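Local coordinates for protein monosaccharide-transporting ATPase (Actinobacillus succinogenes, PDB 5DTE) that probably serves as the periplasmic sugar-binding component of an ABC transporter, holding beta-D-allopyranose between its two lobes, at residues 75-78 with 79-83; 221-224 with 225-229. All coordinates share one frame; numbering follows the deposited sequence.

Contact 1 of 2, residues 75-78 with 79-83; sequences GLVE and NMIAK
The side-chain amide of Asn79 has one face laid over the carbonyl oxygen of Gly75, one turn back along helix 70-82, with Gly75 O almost straight above Asn79 CG at 3.0 Å. On the same side, Leu76 comes in obliquely beyond the nitrogen edge, its CD2 4.1 Å from Asn79 ND2. The fold-back follows from the first torsion: with CG anti to the carbonyl carbon (chi1 -63°), the amide is carried toward the preceding turn. It does not bond to the oxygen it covers. That oxygen accepts instead from the backbone, Asn79 N to Gly75 O at 3.2 Å, the first of four such i to i+4 bonds between the segments, the last of them Ala82 N to Glu78 O at 2.8 Å.

A different side of the helix carries the apolar contacts. Val77 turns CG1 anti to its own N (chi1 170°), where it meets CD1 of Ile81 at 4.1 Å. Met80 runs its CG past Leu76 O. These residues pack on the parallel sheet, Val77 and Met80 on Leu32, Ile81 on Ile88.

This is an amphipathic helix covering a sheet of a Rossmann-like lobe: main-chain amides satisfy the carbonyls within the helix, branched and sulfur-bearing chains provide the buried side, and the amide of Asn79 is left to the solvent-facing surface.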
loop_
_atom_site.group_PDB
_atom_site.type_symbol
_atom_site.label_atom_id
_atom_site.label_comp_id
_atom_site.label_asym_id
_atom_site.label_seq_id
_atom_site.Cartn_x
_atom_site.Cartn_y
_atom_site.Cartn_z
ATOM N N GLY A 75 -6.518 5.716 19.387
ATOM C CA GLY A 75 -6.004 5.723 20.739
ATOM C C GLY A 75 -4.600 6.271 20.741
ATOM O O GLY A 75 -4.296 7.189 21.473
ATOM N N LEU A 76 -3.762 5.732 19.868
ATOM C CA LEU A 76 -2.360 6.121 19.775
ATOM C C LEU A 76 -2.134 7.571 19.338
ATOM O O LEU A 76 -1.240 8.250 19.861
ATOM C CB LEU A 76 -1.636 5.186 18.808
ATOM C CG LEU A 76 -1.651 3.729 19.233
ATOM C CD1 LEU A 76 -1.002 2.877 18.154
ATOM C CD2 LEU A 76 -0.956 3.579 20.580
ATOM N N VAL A 77 -2.915 8.037 18.364
ATOM C CA VAL A 77 -2.746 9.397 17.880
ATOM C C VAL A 77 -2.986 10.383 19.004
ATOM O O VAL A 77 -2.154 11.249 19.272
ATOM C CB VAL A 77 -3.684 9.728 16.731
ATOM C CG1 VAL A 77 -3.630 11.224 16.440
ATOM C CG2 VAL A 77 -3.305 8.945 15.509
ATOM N N GLU A 78 -4.124 10.224 19.670
ATOM C CA GLU A 78 -4.520 11.107 20.759
ATOM C C GLU A 78 -3.520 11.110 21.922
ATOM O O GLU A 78 -3.316 12.143 22.571
ATOM C CB GLU A 78 -5.910 10.715 21.245
ATOM C CG GLU A 78 -6.878 10.625 20.095
ATOM C CD GLU A 78 -8.284 10.285 20.518
ATOM O OE1 GLU A 78 -8.467 9.521 21.500
ATOM O OE2 GLU A 78 -9.209 10.798 19.850
ATOM N N ASN A 79 -2.897 9.963 22.181
ATOM C CA ASN A 79 -1.844 9.896 23.182
ATOM C C ASN A 79 -0.757 10.899 22.838
ATOM O O ASN A 79 -0.359 11.704 23.668
ATOM C CB ASN A 79 -1.252 8.486 23.281
ATOM C CG ASN A 79 -2.276 7.445 23.725
ATOM O OD1 ASN A 79 -3.381 7.783 24.155
ATOM N ND2 ASN A 79 -1.906 6.168 23.623
ATOM N N MET A 80 -0.304 10.857 21.593
ATOM C CA MET A 80 0.757 11.736 21.112
ATOM C C MET A 80 0.360 13.220 21.185
ATOM O O MET A 80 1.177 14.070 21.532
ATOM C CB MET A 80 1.137 11.337 19.683
ATOM C CG MET A 80 1.594 9.875 19.534
ATOM S SD MET A 80 3.054 9.516 20.569
ATOM C CE MET A 80 2.325 8.578 21.939
ATOM N N ILE A 81 -0.893 13.524 20.864
ATOM C CA ILE A 81 -1.454 14.858 21.078
ATOM C C ILE A 81 -1.333 15.232 22.557
ATOM O O ILE A 81 -0.889 16.328 22.898
ATOM C CB ILE A 81 -2.951 14.933 20.611
ATOM C CG1 ILE A 81 -3.047 14.770 19.090
ATOM C CG2 ILE A 81 -3.590 16.256 20.959
ATOM C CD1 ILE A 81 -4.462 14.571 18.576
ATOM N N ALA A 82 -1.710 14.297 23.426
ATOM C CA ALA A 82 -1.664 14.495 24.878
ATOM C C ALA A 82 -0.252 14.757 25.368
ATOM O O ALA A 82 -0.048 15.559 26.262
ATOM C CB ALA A 82 -2.245 13.286 25.597
ATOM N N LYS A 83 0.717 14.080 24.765
ATOM C CA LYS A 83 2.127 14.230 25.132
ATOM C C LYS A 83 2.761 15.475 24.510
ATOM O O LYS A 83 3.923 15.790 24.794
ATOM C CB LYS A 83 2.920 12.986 24.717
ATOM C CG LYS A 83 2.536 11.707 25.460
ATOM C CD LYS A 83 3.365 10.515 24.988
ATOM C CE LYS A 83 4.853 10.848 24.949
ATOM N NZ LYS A 83 5.652 9.700 24.429
#

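Contact 2 of 2, residues 221-224 with 225-229; sequences FAAN and DNMAI. With ALL (beta-D-allopyranose), chain E.
Between Ala222, the last residue of strand 219-222, and Ala228 in the first turn of helix 225-237, the chain doubles back until the two CA atoms are 5.2 Å apart; after Ala223 breaks the extended run, Asn224, itself extended, occupies the N-cap, and its carbonyl accepts the first helical bond, Ala228 N to Asn224 O at 3.2 Å.

The side chain of Asn224 supplies the second grip. Its OD1 accepts from Met227 N at 3.0 Å, with an N-H...O angle of 156° and the donor tilted 28° from the amide plane. What brings OD1 over the helix start is a first torsion of 86°, which sets CG between the backbone N and the carbonyl carbon. The other branch of the amide turns outward to the sugar: Asn224 ND2 lies 3.4 Å from C6 of the allopyranose, a contact without a hydrogen bond, and has a weak bond to Trp198 O.

Under the turn, Ala222 CB nestles against Ala228, 4.0 Å from its CB. Met227 runs back beneath the loop, extended to its sulfur and then bent, so that CE lies against the backbone of the loop, 3.5 Å from Asn224 N, and beside Ala223 CB. Asp225 directs its carboxylate elsewhere, to Thr267 OG1 and the amide of Ile252.

Such a strand-loop-helix corner is the usual site of a binding pocket in parallel alpha/beta folds. One amide here does two jobs, its oxygen capping the N-terminal turn of the helix and its nitrogen lining the sugar cleft. Donation from Met227 N, together with the partial positive charge of the helix start, would be expected to draw electron density toward OD1 and leave the N-H groups of ND2 somewhat more polar.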
loop_
_atom_site.group_PDB
_atom_site.type_symbol
_atom_site.label_atom_id
_atom_site.label_comp_id
_atom_site.label_asym_id
_atom_site.label_seq_id
_atom_site.Cartn_x
_atom_site.Cartn_y
_atom_site.Cartn_z
ATOM N N PHE A 221 -3.757 -11.182 -10.739
ATOM C CA PHE A 221 -3.522 -9.852 -10.256
ATOM C C PHE A 221 -3.735 -9.864 -8.766
ATOM O O PHE A 221 -4.831 -10.190 -8.308
ATOM C CB PHE A 221 -4.461 -8.872 -10.931
ATOM C CG PHE A 221 -4.350 -7.471 -10.416
ATOM C CD1 PHE A 221 -3.473 -6.580 -10.993
ATOM C CD2 PHE A 221 -5.129 -7.040 -9.360
ATOM C CE1 PHE A 221 -3.374 -5.285 -10.524
ATOM C CE2 PHE A 221 -5.027 -5.750 -8.886
ATOM C CZ PHE A 221 -4.154 -4.873 -9.468
ATOM N N ALA A 222 -2.684 -9.523 -8.017
ATOM C CA ALA A 222 -2.760 -9.393 -6.560
ATOM C C ALA A 222 -2.482 -7.947 -6.078
ATOM O O ALA A 222 -1.454 -7.347 -6.418
ATOM C CB ALA A 222 -1.795 -10.357 -5.908
ATOM N N ALA A 223 -3.388 -7.410 -5.265
ATOM C CA ALA A 223 -3.341 -6.004 -4.835
ATOM C C ALA A 223 -2.274 -5.633 -3.763
ATOM O O ALA A 223 -2.150 -4.431 -3.448
ATOM C CB ALA A 223 -4.745 -5.579 -4.340
ATOM N N ASN A 224 -1.603 -6.628 -3.161
ATOM C CA ASN A 224 -0.272 -6.427 -2.628
ATOM C C ASN A 224 0.725 -7.517 -2.817
ATOM O O ASN A 224 0.390 -8.629 -3.165
ATOM C CB ASN A 224 -0.317 -5.971 -1.151
ATOM C CG ASN A 224 -0.393 -7.098 -0.142
ATOM O OD1 ASN A 224 0.176 -8.169 -0.274
ATOM N ND2 ASN A 224 -0.891 -6.724 0.991
ATOM N N ASP A 225 1.967 -7.134 -2.547
ATOM C CA ASP A 225 3.106 -7.990 -2.684
ATOM C C ASP A 225 3.035 -9.283 -1.877
ATOM O O ASP A 225 3.530 -10.316 -2.334
ATOM C CB ASP A 225 4.354 -7.225 -2.299
ATOM C CG ASP A 225 5.173 -6.872 -3.500
ATOM O OD1 ASP A 225 4.782 -7.320 -4.602
ATOM O OD2 ASP A 225 6.201 -6.186 -3.352
ATOM N N ASN A 226 2.484 -9.243 -0.666
ATOM C CA ASN A 226 2.318 -10.476 0.102
ATOM C C ASN A 226 1.381 -11.477 -0.580
ATOM O O ASN A 226 1.735 -12.647 -0.713
ATOM C CB ASN A 226 1.815 -10.175 1.519
ATOM C CG ASN A 226 2.904 -9.659 2.416
ATOM O OD1 ASN A 226 4.074 -9.973 2.210
ATOM N ND2 ASN A 226 2.537 -8.858 3.413
ATOM N N MET A 227 0.198 -11.035 -1.012
ATOM C CA MET A 227 -0.746 -11.965 -1.643
ATOM C C MET A 227 -0.200 -12.530 -2.982
ATOM O O MET A 227 -0.541 -13.654 -3.381
ATOM C CB MET A 227 -2.107 -11.292 -1.850
ATOM C CG MET A 227 -2.720 -10.766 -0.566
ATOM S SD MET A 227 -4.371 -10.059 -0.720
ATOM C CE MET A 227 -4.039 -8.539 -1.588
ATOM N N ALA A 228 0.652 -11.759 -3.660
ATOM C CA ALA A 228 1.313 -12.218 -4.885
ATOM C C ALA A 228 2.226 -13.408 -4.612
ATOM O O ALA A 228 2.285 -14.361 -5.388
ATOM C CB ALA A 228 2.110 -11.082 -5.515
ATOM N N ILE A 229 2.943 -13.333 -3.499
ATOM C CA ILE A 229 3.854 -14.385 -3.068
ATOM C C ILE A 229 3.093 -15.637 -2.696
ATOM O O ILE A 229 3.508 -16.752 -3.013
ATOM C CB ILE A 229 4.693 -13.921 -1.865
ATOM C CG1 ILE A 229 5.614 -12.766 -2.289
ATOM C CG2 ILE A 229 5.452 -15.100 -1.232
ATOM C CD1 ILE A 229 6.875 -13.213 -2.969
HETATM C C1 ALL E . -1.585 -0.786 1.967
HETATM C C2 ALL E . -0.176 -0.371 1.589
HETATM C C3 ALL E . 0.696 -1.533 1.291
HETATM C C4 ALL E . 0.586 -2.613 2.321
HETATM C C5 ALL E . -0.874 -3.020 2.425
HETATM C C6 ALL E . -1.106 -4.228 3.274
HETATM O O1 ALL E . -2.304 0.275 2.462
HETATM O O2 ALL E . -0.265 0.441 0.398
HETATM O O3 ALL E . 0.292 -2.102 0.006
HETATM O O4 ALL E . 1.397 -3.737 1.946
HETATM O O5 ALL E . -1.594 -1.882 2.981
HETATM O O6 ALL E . -0.916 -3.886 4.631
#

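How the contacts relate
The two contacts belong to different lobes of the binding protein and stand on opposite sides of the chain's centre, their own centres 33 Å apart and their nearest atoms about 19 Å. Contact 1 lies late in a helix that covers the six-stranded parallel sheet, about 24 Å from the centre of the chain, and contributes no residue to the sugar pocket. Contact 2, about 11 Å from that centre, is built where a strand of the four-stranded sheet hands over to its helix, and places Asn224 in the pocket. The allopyranose itself bridges the lobes, hydrogen-bonded by Lys34, Glu67 and Asp116 as well as by Arg174 and Asp250; Glu67 precedes the helix of contact 1.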